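Local coordinates for protein ricin B-like lectin (Macrolepiota procera, PDB 4IYB) that binds beta-D-galactose through its beta-trefoil fold and so probably acts as a carbohydrate-recognising lectin, at residues 20-25 with 39-44; 2-7 with 135-140; 27-32 with 76-81; 52-57 with 82-87. One frame throughout, in Å; residues are numbered along the deposited sequence.

Contact 1. Residues 20-25 with 39-44; sequences VIDLSG and GKNQQW. With GAL (beta-D-galactopyranose), chain C.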
# COMPACT_ATOMS: atom_id res chain seq x y z
N VAL A 20 0.43 9.12 -2.05
CA VAL A 20 -0.25 7.85 -2.28
C VAL A 20 0.68 6.76 -2.79
O VAL A 20 1.77 7.02 -3.30
CB VAL A 20 -1.44 7.98 -3.24
CG1 VAL A 20 -2.43 9.02 -2.76
CG2 VAL A 20 -0.97 8.24 -4.67
N ILE A 21 0.24 5.52 -2.61
CA ILE A 21 0.95 4.38 -3.16
C ILE A 21 0.82 4.38 -4.69
O ILE A 21 -0.27 4.30 -5.22
CB ILE A 21 0.38 3.06 -2.58
CG1 ILE A 21 0.51 3.09 -1.05
CG2 ILE A 21 1.07 1.86 -3.18
CD1 ILE A 21 0.15 1.77 -0.39
N ASP A 22 1.98 4.44 -5.33
CA ASP A 22 2.10 4.77 -6.75
C ASP A 22 3.03 3.75 -7.39
O ASP A 22 4.11 3.46 -6.88
CB ASP A 22 2.63 6.21 -6.82
CG ASP A 22 2.90 6.71 -8.26
OD1 ASP A 22 3.69 6.07 -8.99
OD2 ASP A 22 2.39 7.83 -8.57
N LEU A 23 2.56 3.12 -8.47
CA LEU A 23 3.40 2.27 -9.30
C LEU A 23 4.20 3.17 -10.26
O LEU A 23 3.64 3.79 -11.17
CB LEU A 23 2.52 1.30 -10.08
CG LEU A 23 3.25 0.38 -11.08
CD1 LEU A 23 4.26 -0.47 -10.34
CD2 LEU A 23 2.27 -0.47 -11.88
N SER A 24 5.48 3.29 -9.99
CA SER A 24 6.35 4.25 -10.67
C SER A 24 6.23 4.21 -12.17
O SER A 24 6.40 3.17 -12.80
CB SER A 24 7.78 3.98 -10.31
OG SER A 24 8.62 4.86 -11.04
N GLY A 25 6.04 5.39 -12.74
CA GLY A 25 6.02 5.53 -14.19
C GLY A 25 7.40 5.43 -14.79
O GLY A 25 7.52 5.33 -16.01
N GLY A 39 -3.81 9.33 -11.45
CA GLY A 39 -3.19 8.38 -12.35
C GLY A 39 -3.73 6.97 -12.15
O GLY A 39 -4.02 6.56 -11.01
N LYS A 40 -3.88 6.21 -13.22
CA LYS A 40 -4.33 4.82 -13.06
C LYS A 40 -3.29 4.00 -12.33
O LYS A 40 -3.62 2.99 -11.71
CB LYS A 40 -4.66 4.18 -14.42
CG LYS A 40 -5.87 4.80 -15.09
CD LYS A 40 -7.12 4.55 -14.27
CE LYS A 40 -8.20 3.86 -15.10
NZ LYS A 40 -9.14 4.84 -15.71
N ASN A 41 -2.04 4.41 -12.42
CA ASN A 41 -0.97 3.80 -11.69
C ASN A 41 -0.99 4.17 -10.19
O ASN A 41 -0.14 3.70 -9.44
CB ASN A 41 0.38 4.22 -12.28
CG ASN A 41 0.64 5.72 -12.16
OD1 ASN A 41 -0.22 6.54 -12.49
ND2 ASN A 41 1.82 6.07 -11.68
N GLN A 42 -1.95 4.99 -9.80
CA GLN A 42 -2.13 5.39 -8.38
C GLN A 42 -3.43 4.80 -7.82
O GLN A 42 -3.92 5.25 -6.78
CB GLN A 42 -2.16 6.92 -8.28
CG GLN A 42 -0.97 7.57 -8.96
CD GLN A 42 -0.96 9.05 -8.72
OE1 GLN A 42 -1.94 9.75 -8.97
NE2 GLN A 42 0.13 9.53 -8.15
N GLN A 43 -3.98 3.85 -8.56
CA GLN A 43 -5.29 3.26 -8.26
C GLN A 43 -5.15 1.74 -8.21
O GLN A 43 -4.43 1.12 -9.00
CB GLN A 43 -6.35 3.73 -9.27
CG GLN A 43 -6.60 5.23 -9.20
CD GLN A 43 -7.39 5.79 -10.39
OE1 GLN A 43 -7.59 7.00 -10.50
NE2 GLN A 43 -7.79 4.94 -11.28
N TRP A 44 -5.78 1.16 -7.20
CA TRP A 44 -5.62 -0.25 -6.85
C TRP A 44 -6.97 -0.92 -6.66
O TRP A 44 -7.80 -0.46 -5.91
CB TRP A 44 -4.79 -0.37 -5.55
CG TRP A 44 -3.41 0.28 -5.71
CD1 TRP A 44 -3.08 1.58 -5.41
CD2 TRP A 44 -2.25 -0.30 -6.30
NE1 TRP A 44 -1.79 1.81 -5.76
CE2 TRP A 44 -1.24 0.68 -6.29
CE3 TRP A 44 -1.95 -1.58 -6.77
CZ2 TRP A 44 0.04 0.44 -6.81
CZ3 TRP A 44 -0.70 -1.82 -7.28
CH2 TRP A 44 0.30 -0.82 -7.28
C1 GAL C . 5.12 9.50 -13.54
C2 GAL C . 3.78 9.07 -12.97
C3 GAL C . 3.76 9.32 -11.48
C4 GAL C . 4.97 8.66 -10.83
C5 GAL C . 6.22 9.20 -11.50
C6 GAL C . 7.48 8.57 -10.93
O1 GAL C . 5.13 9.11 -14.90
O2 GAL C . 2.73 9.80 -13.57
O3 GAL C . 2.51 8.91 -10.99
O4 GAL C . 4.89 7.23 -10.95
O5 GAL C . 6.16 8.83 -12.87
O6 GAL C . 8.61 9.28 -11.38
O HOH W 1 -2.84 4.87 -4.32
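D22 and N41 hold galactose directly and Q42 braces D22, forming the core of a ricin B-type sugar site in a beta-trefoil fold, a worked example of a second-shell amide positioning a first-shell carboxylate. The carboxylate of D22 lies with CG anti to the backbone N (chi1 177°) and grips two neighbouring sugar hydroxyls: GAL O4 donates to D22 OD1 at 2.6 Å and GAL O3 to D22 OD2 at 2.7 Å. The amide of Q42 stands almost perpendicular to that carboxylate, and Q42 NE2 reaches D22 OD2 at 2.9 Å from its anti side. OD2 thus takes two bonds, one from the sugar and one from the protein. Q42 is itself steered by H37, whose backbone N bonds to OE1 and whose NE2 also binds the galactose. N41 turns its amide across the carboxylate as well, and its ND2 divides its two hydrogens between L23 O and GAL O3, both at 3.0 Å and nearly straight. The backbone answers in the reverse direction, with L23 N donating to N41 O. G25 N donates to GAL O4, the hydroxyl that D22 OD1 accepts from. Behind the site, the W44 indole crosses I21 at about a right angle and lays its edge against the strand: W44 NE1 meets I21 O at 3.0 Å, in the ring plane but well above the carbonyl plane, while a water bridges I21 O to Q42 O.

Contact 2. Residues 2-7 with 135-140; sequences TQVSSG and WTIDRP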
# COMPACT_ATOMS: atom_id res chain seq x y z
N THR A 2 -15.55 5.25 4.06
CA THR A 2 -15.47 4.54 2.80
C THR A 2 -15.26 3.07 3.03
O THR A 2 -14.25 2.65 3.60
CB THR A 2 -14.31 5.12 1.96
OG1 THR A 2 -14.61 6.48 1.61
CG2 THR A 2 -14.09 4.31 0.68
N GLN A 3 -16.22 2.26 2.60
CA GLN A 3 -16.12 0.81 2.73
C GLN A 3 -15.09 0.27 1.76
O GLN A 3 -15.08 0.65 0.57
CB GLN A 3 -17.48 0.18 2.42
CG GLN A 3 -17.54 -1.30 2.72
CD GLN A 3 -18.92 -1.86 2.47
OE1 GLN A 3 -19.88 -1.11 2.23
NE2 GLN A 3 -19.04 -3.18 2.50
N VAL A 4 -14.24 -0.63 2.26
CA VAL A 4 -13.34 -1.38 1.41
C VAL A 4 -14.09 -2.63 0.95
O VAL A 4 -14.47 -3.49 1.78
CB VAL A 4 -12.05 -1.79 2.16
CG1 VAL A 4 -11.11 -2.53 1.25
CG2 VAL A 4 -11.40 -0.55 2.75
N SER A 5 -14.32 -2.69 -0.35
CA SER A 5 -15.21 -3.68 -0.97
C SER A 5 -14.52 -4.41 -2.09
O SER A 5 -13.87 -3.79 -2.95
CB SER A 5 -16.48 -3.01 -1.52
OG SER A 5 -17.26 -2.49 -0.47
N SER A 6 -14.72 -5.72 -2.14
CA SER A 6 -14.15 -6.51 -3.19
C SER A 6 -14.67 -6.02 -4.54
O SER A 6 -15.88 -5.77 -4.69
CB SER A 6 -14.45 -8.00 -2.94
OG SER A 6 -13.71 -8.81 -3.81
N GLY A 7 -13.75 -5.91 -5.50
CA GLY A 7 -14.06 -5.48 -6.88
C GLY A 7 -14.03 -3.98 -7.12
O GLY A 7 -14.15 -3.52 -8.26
N TRP A 135 -2.54 4.26 6.73
CA TRP A 135 -2.97 4.54 5.37
C TRP A 135 -4.49 4.65 5.36
O TRP A 135 -5.17 3.85 5.96
CB TRP A 135 -2.56 3.41 4.43
CG TRP A 135 -1.11 3.07 4.50
CD1 TRP A 135 -0.53 2.21 5.40
CD2 TRP A 135 -0.04 3.56 3.68
NE1 TRP A 135 0.81 2.13 5.17
CE2 TRP A 135 1.13 2.93 4.10
CE3 TRP A 135 0.03 4.44 2.59
CZ2 TRP A 135 2.36 3.15 3.47
CZ3 TRP A 135 1.25 4.66 1.99
CH2 TRP A 135 2.39 4.03 2.43
N THR A 136 -5.01 5.62 4.62
CA THR A 136 -6.43 5.66 4.31
C THR A 136 -6.70 5.04 2.94
O THR A 136 -5.87 5.15 2.03
CB THR A 136 -7.02 7.07 4.42
OG1 THR A 136 -6.32 7.95 3.55
CG2 THR A 136 -6.95 7.58 5.84
N ILE A 137 -7.85 4.37 2.80
CA ILE A 137 -8.22 3.73 1.57
C ILE A 137 -9.45 4.46 1.03
O ILE A 137 -10.51 4.38 1.61
CB ILE A 137 -8.47 2.22 1.77
CG1 ILE A 137 -7.19 1.52 2.27
CG2 ILE A 137 -8.97 1.57 0.51
CD1 ILE A 137 -7.40 0.10 2.77
N ASP A 138 -9.22 5.28 0.01
CA ASP A 138 -10.11 6.35 -0.40
C ASP A 138 -10.63 6.13 -1.84
O ASP A 138 -9.99 5.51 -2.67
CB ASP A 138 -9.36 7.72 -0.37
CG ASP A 138 -8.64 7.99 0.98
OD1 ASP A 138 -9.34 8.02 1.98
OD2 ASP A 138 -7.37 8.12 1.00
N ARG A 139 -11.83 6.64 -2.11
CA ARG A 139 -12.31 6.69 -3.47
C ARG A 139 -11.34 7.50 -4.35
O ARG A 139 -10.80 8.50 -3.91
CB ARG A 139 -13.71 7.31 -3.51
CG ARG A 139 -14.78 6.54 -2.72
CD ARG A 139 -15.18 5.19 -3.32
NE ARG A 139 -16.01 4.43 -2.36
CZ ARG A 139 -16.32 3.14 -2.46
NH1 ARG A 139 -15.91 2.42 -3.51
NH2 ARG A 139 -17.02 2.53 -1.48
N PRO A 140 -11.09 7.02 -5.58
CA PRO A 140 -10.15 7.66 -6.50
C PRO A 140 -10.63 9.00 -7.01
O PRO A 140 -11.82 9.32 -6.94
CB PRO A 140 -10.04 6.68 -7.67
CG PRO A 140 -10.77 5.46 -7.27
CD PRO A 140 -11.72 5.83 -6.18
OXT PRO A 140 -9.80 9.75 -7.52
O HOH W 2 -11.51 3.10 3.72
O HOH W 3 -13.06 8.04 0.02
O HOH W 4 -18.37 3.27 1.06
O HOH W 5 -18.25 -0.16 -1.53
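Where R139 meets T2, the two ends of the chain are joined by methyl contacts and ordered water, direct polar bonds being absent. The arginine steps off on the side opposite its own carbonyl carbon and bends at chi2 (-70°), which carries the chain back over the N-terminal segment. Its CB makes no close approach; CG is the first atom near the segment, 4.1 Å from T2 CG2. CD passes the methyl on the way to NE, which comes closest, at 3.6 Å from T2 CG2, and CZ follows beside it. At the tip NH1 stays farther off, while R139 NH2 lies 3.4 Å from Q3 O, but the angle is too poor for a hydrogen bond. That nitrogen instead donates to two waters in the guanidinium plane: one also accepts from Q3 N, and the other bonds to S5 OG. Two further waters complete the seam. One joins T2 OG1 to R139 N, and the other donates to T2 O and, at 2.7 Å, to I137 O. Deeper in, V4 and I137 cross at about a right angle, with V4 CG2 touching I137 CG2 at 3.9 Å. The N-terminal segment 2-7 leads into strand 9-14, which pairs with strand 135-138 through backbone bonds of T136 with T13 and D138 with K11. Y10 of strand 9-14 lies against both I137 and R139, and its hydroxyl bonds to Q3 O and S5 N, while F46 of strand 44-48 backs V4 and I137.

Contact 3. Residues 27-32 with 76-81; sequences DNKSII and LVAVND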
# COMPACT_ATOMS: atom_id res chain seq x y z
N ASP A 27 9.56 2.88 -14.19
CA ASP A 27 9.92 1.47 -14.43
C ASP A 27 8.78 0.49 -14.43
O ASP A 27 8.98 -0.70 -14.72
CB ASP A 27 11.07 1.02 -13.52
CG ASP A 27 10.68 1.01 -12.04
OD1 ASP A 27 9.47 1.14 -11.74
OD2 ASP A 27 11.58 0.85 -11.22
N ASN A 28 7.57 0.98 -14.13
CA ASN A 28 6.37 0.16 -13.96
C ASN A 28 6.59 -1.02 -13.01
O ASN A 28 5.95 -2.05 -13.15
CB ASN A 28 5.81 -0.32 -15.32
CG ASN A 28 5.36 0.83 -16.22
OD1 ASN A 28 4.81 1.83 -15.77
ND2 ASN A 28 5.66 0.71 -17.51
N LYS A 29 7.44 -0.83 -12.00
CA LYS A 29 7.80 -1.92 -11.10
C LYS A 29 7.90 -1.45 -9.65
O LYS A 29 7.39 -2.11 -8.76
CB LYS A 29 9.13 -2.56 -11.53
CG LYS A 29 9.65 -3.63 -10.57
CD LYS A 29 8.91 -4.95 -10.71
CE LYS A 29 9.69 -6.09 -10.07
NZ LYS A 29 8.83 -7.25 -9.68
N SER A 30 8.59 -0.34 -9.43
CA SER A 30 8.88 0.16 -8.09
C SER A 30 7.65 0.84 -7.49
O SER A 30 6.92 1.52 -8.19
CB SER A 30 10.00 1.18 -8.17
OG SER A 30 11.19 0.59 -8.67
N ILE A 31 7.39 0.58 -6.21
CA ILE A 31 6.30 1.20 -5.49
C ILE A 31 6.79 2.35 -4.59
O ILE A 31 7.71 2.18 -3.79
CB ILE A 31 5.56 0.17 -4.62
CG1 ILE A 31 5.10 -1.05 -5.46
CG2 ILE A 31 4.42 0.83 -3.87
CD1 ILE A 31 4.06 -0.74 -6.51
N ILE A 32 6.24 3.53 -4.82
CA ILE A 32 6.72 4.78 -4.27
C ILE A 32 5.55 5.60 -3.71
O ILE A 32 4.38 5.35 -4.04
CB ILE A 32 7.44 5.63 -5.36
CG1 ILE A 32 6.50 5.99 -6.49
CG2 ILE A 32 8.72 4.94 -5.82
CD1 ILE A 32 7.15 6.80 -7.59
N LEU A 76 8.37 -2.84 -1.67
CA LEU A 76 7.19 -3.26 -2.39
C LEU A 76 7.44 -3.09 -3.88
O LEU A 76 8.09 -2.12 -4.31
CB LEU A 76 5.95 -2.48 -1.95
CG LEU A 76 5.19 -3.10 -0.76
CD1 LEU A 76 6.02 -2.88 0.51
CD2 LEU A 76 3.78 -2.58 -0.61
N VAL A 77 6.98 -4.09 -4.62
CA VAL A 77 7.11 -4.13 -6.07
C VAL A 77 5.87 -4.67 -6.72
O VAL A 77 5.07 -5.39 -6.12
CB VAL A 77 8.32 -4.99 -6.50
CG1 VAL A 77 9.62 -4.32 -6.10
CG2 VAL A 77 8.22 -6.42 -5.96
N ALA A 78 5.69 -4.34 -8.00
CA ALA A 78 4.72 -5.01 -8.82
C ALA A 78 5.12 -6.48 -9.02
O ALA A 78 6.28 -6.78 -9.30
CB ALA A 78 4.61 -4.31 -10.17
N VAL A 79 4.14 -7.36 -8.88
CA VAL A 79 4.36 -8.79 -9.10
C VAL A 79 3.27 -9.36 -9.98
O VAL A 79 2.17 -8.83 -10.05
CB VAL A 79 4.48 -9.58 -7.76
CG1 VAL A 79 5.63 -9.08 -6.89
CG2 VAL A 79 3.17 -9.55 -7.02
N ASN A 80 3.56 -10.47 -10.66
CA ASN A 80 2.60 -11.01 -11.62
C ASN A 80 1.40 -11.69 -10.96
O ASN A 80 0.25 -11.57 -11.40
CB ASN A 80 3.32 -12.00 -12.54
CG ASN A 80 4.20 -11.31 -13.57
OD1 ASN A 80 4.00 -10.15 -13.93
ND2 ASN A 80 5.18 -12.05 -14.07
N ASP A 81 1.68 -12.42 -9.89
CA ASP A 81 0.69 -13.26 -9.23
C ASP A 81 0.04 -12.53 -8.06
O ASP A 81 0.70 -11.77 -7.39
CB ASP A 81 1.36 -14.52 -8.70
CG ASP A 81 1.83 -15.44 -9.81
OD1 ASP A 81 1.25 -15.37 -10.92
OD2 ASP A 81 2.74 -16.25 -9.55
O HOH W 6 10.33 -0.87 -5.27
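The backbones of K29 and S30 run nearly antiparallel to those of V77 and A78 and meet in a single bridge at S30 and V77, a very short sheet-like pairing between the turn before strand 31-34 and strand 76-79. A78 N donates to K29 O at 2.9 Å, almost straight and in the carbonyl plane, and V77 CA adds a C-H...O contact to the same oxygen. On the far side of the bridge, I31 N to L76 O is long and weak at 3.4 Å, and a water that donates to L76 O lies beside it. The approach to the bridge is shaped by D27: K29 N to D27 OD1 closes an Asx turn, S30 N, a residue further on, extends it to an Asx motif, and S30 OG donates to OD2. The side chain of K29 sets off pointing away from its own backbone N, then bends at chi2 (77°) and swings across V77. Its NZ ends 2.6 Å from A78 O, nearly in line with the carbonyl bond, and V77 CG2 lies 3.9 Å from that NZ. A salt bridge to E67 gives the ammonium a second partner. On the buried side, I31 crosses L76 at a slant, with I31 CB 3.8 Å from L76 CB and I31 CG1 over the L76 carbonyl. Strand 31-34 lies between strands 20-23 and 120-126 in its sheet; I31 packs on L23, L64 and V122, and strand 76-79 pairs with strand 63-66.

Contact 4. Residues 52-57 with 82-87; sequences AWTLRS and PFEWHI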
# COMPACT_ATOMS: atom_id res chain seq x y z
N ALA A 52 -8.10 -13.00 2.44
CA ALA A 52 -7.16 -11.90 2.39
C ALA A 52 -7.51 -11.00 1.23
O ALA A 52 -8.35 -11.35 0.37
CB ALA A 52 -5.75 -12.41 2.24
N TRP A 53 -6.88 -9.83 1.20
CA TRP A 53 -7.04 -8.89 0.10
C TRP A 53 -5.88 -9.00 -0.89
O TRP A 53 -4.70 -9.00 -0.51
CB TRP A 53 -7.09 -7.46 0.64
CG TRP A 53 -8.29 -7.14 1.48
CD1 TRP A 53 -8.36 -7.11 2.84
CD2 TRP A 53 -9.61 -6.82 1.00
NE1 TRP A 53 -9.61 -6.75 3.24
CE2 TRP A 53 -10.40 -6.57 2.13
CE3 TRP A 53 -10.19 -6.75 -0.27
CZ2 TRP A 53 -11.76 -6.29 2.04
CZ3 TRP A 53 -11.54 -6.43 -0.36
CH2 TRP A 53 -12.30 -6.18 0.79
N THR A 54 -6.19 -8.91 -2.19
CA THR A 54 -5.18 -8.63 -3.19
C THR A 54 -5.45 -7.26 -3.81
O THR A 54 -6.60 -6.82 -3.87
CB THR A 54 -5.15 -9.70 -4.31
OG1 THR A 54 -6.38 -9.69 -5.04
CG2 THR A 54 -4.95 -11.09 -3.70
N LEU A 55 -4.37 -6.59 -4.22
CA LEU A 55 -4.43 -5.20 -4.68
C LEU A 55 -3.80 -5.17 -6.07
O LEU A 55 -2.61 -5.34 -6.21
CB LEU A 55 -3.66 -4.29 -3.68
CG LEU A 55 -4.39 -3.83 -2.42
CD1 LEU A 55 -4.89 -5.00 -1.59
CD2 LEU A 55 -3.48 -2.96 -1.55
N ARG A 56 -4.62 -4.89 -7.09
CA ARG A 56 -4.18 -4.97 -8.48
C ARG A 56 -4.10 -3.58 -9.09
O ARG A 56 -5.01 -2.79 -8.95
CB ARG A 56 -5.14 -5.84 -9.30
CG ARG A 56 -4.52 -6.38 -10.58
CD ARG A 56 -5.52 -7.23 -11.35
NE ARG A 56 -4.85 -7.84 -12.49
CZ ARG A 56 -5.47 -8.58 -13.40
NH1 ARG A 56 -6.77 -8.78 -13.31
NH2 ARG A 56 -4.78 -9.06 -14.42
N SER A 57 -2.97 -3.29 -9.72
CA SER A 57 -2.76 -2.02 -10.37
C SER A 57 -3.80 -1.80 -11.48
O SER A 57 -3.86 -2.60 -12.40
CB SER A 57 -1.39 -1.95 -10.98
OG SER A 57 -1.28 -0.79 -11.81
N PRO A 82 -1.25 -12.78 -7.82
CA PRO A 82 -1.90 -12.13 -6.68
C PRO A 82 -1.14 -12.37 -5.39
O PRO A 82 -0.67 -13.49 -5.12
CB PRO A 82 -3.28 -12.76 -6.64
CG PRO A 82 -3.51 -13.25 -8.04
CD PRO A 82 -2.17 -13.70 -8.52
N PHE A 83 -0.96 -11.30 -4.63
CA PHE A 83 -0.25 -11.36 -3.35
C PHE A 83 -1.24 -10.95 -2.26
O PHE A 83 -1.87 -9.90 -2.33
CB PHE A 83 0.96 -10.44 -3.35
CG PHE A 83 1.79 -10.53 -2.10
CD1 PHE A 83 1.44 -9.80 -0.98
CD2 PHE A 83 2.93 -11.28 -2.07
CE1 PHE A 83 2.19 -9.91 0.17
CE2 PHE A 83 3.68 -11.39 -0.93
CZ PHE A 83 3.32 -10.67 0.20
N GLU A 84 -1.40 -11.80 -1.24
CA GLU A 84 -2.39 -11.60 -0.20
C GLU A 84 -1.88 -10.73 0.96
O GLU A 84 -0.75 -10.90 1.45
CB GLU A 84 -2.82 -12.96 0.34
CG GLU A 84 -3.65 -13.76 -0.67
CD GLU A 84 -4.31 -15.00 -0.08
OE1 GLU A 84 -5.48 -15.30 -0.45
OE2 GLU A 84 -3.64 -15.71 0.68
N TRP A 85 -2.73 -9.81 1.36
CA TRP A 85 -2.49 -8.83 2.43
C TRP A 85 -3.62 -8.93 3.43
O TRP A 85 -4.77 -9.25 3.08
CB TRP A 85 -2.49 -7.41 1.87
CG TRP A 85 -1.41 -7.13 0.90
CD1 TRP A 85 -1.51 -7.07 -0.48
CD2 TRP A 85 -0.05 -6.82 1.21
NE1 TRP A 85 -0.29 -6.73 -1.02
CE2 TRP A 85 0.63 -6.60 -0.02
CE3 TRP A 85 0.69 -6.74 2.40
CZ2 TRP A 85 1.99 -6.29 -0.07
CZ3 TRP A 85 2.03 -6.43 2.34
CH2 TRP A 85 2.67 -6.21 1.11
N HIS A 86 -3.35 -8.58 4.69
CA HIS A 86 -4.40 -8.37 5.69
C HIS A 86 -4.40 -6.91 6.14
O HIS A 86 -3.33 -6.29 6.23
CB HIS A 86 -4.18 -9.25 6.92
CG HIS A 86 -4.41 -10.70 6.68
ND1 HIS A 86 -3.94 -11.68 7.54
CD2 HIS A 86 -5.09 -11.34 5.70
CE1 HIS A 86 -4.27 -12.87 7.05
NE2 HIS A 86 -5.01 -12.68 5.97
N ILE A 87 -5.58 -6.37 6.40
CA ILE A 87 -5.70 -4.99 6.84
C ILE A 87 -6.39 -4.93 8.18
O ILE A 87 -7.33 -5.68 8.44
CB ILE A 87 -6.40 -4.08 5.80
CG1 ILE A 87 -7.90 -4.33 5.73
CG2 ILE A 87 -5.76 -4.29 4.43
CD1 ILE A 87 -8.65 -3.35 4.84
O HOH W 7 -1.76 -7.89 -4.12
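Around one antiparallel bridge, W53 and A52 engage W85 and E84, so that a single hydrogen-bonded pair organises a wider side-chain interface. W53 N donates to W85 O at 2.9 Å, in the carbonyl plane, and W85 N returns the bond to W53 O at 2.8 Å. The CB of A52 packs closely, 3.4 Å from W85 O and 3.5 Å from E84 CB, with the edge of the H86 imidazole beside it. The carboxylate of E84 runs on past this methyl to T49 and K51. In the beta-trefoil, the bridge joins strand 53-57, an outer strand of its four-stranded sheet, to the segment leading into strand 86-89. The W53 indole swings away from its carbonyl carbon (chi1 -66°), which brings its pyrrole end to I87, the two side chains slanting across each other with W53 NE1 3.9 Å from I87 CG1. W85 takes a similar torsion and rises from the same face as W53, but its ring leans away from that of W53, to where the L55 side chain crosses at about a right angle, L55 CD1 4.1 Å from W85 CD1, and F83 CD1 lies over one face. NE1 of that ring donates to L64 O. Beyond the bridge, T54 CG2 lies side by side with P82, 3.8 Å from P82 CB.

How the contacts relate
Contact 1 is the most buried of the four and the one that carries the sugar site, whereas contact 2 lies at the surface; contacts 3 and 4 are intermediate. Their chemistry follows that order: side-chain amides and a carboxylate in contact 1, backbone bridges backed by apolar packing in contacts 3 and 4, with a lysine ammonium on a carbonyl in contact 3, and bridging waters in contact 2. Contacts 1 and 3 share a sheet, since strands 20-23 and 31-34 are neighbours, and D22 N to I32 O is a probable hydrogen bond between them. Contacts 2 and 4 reach another sheet at its two outer strands, with W53 packing on V4. W44 meets S57, linking contacts 1 and 4.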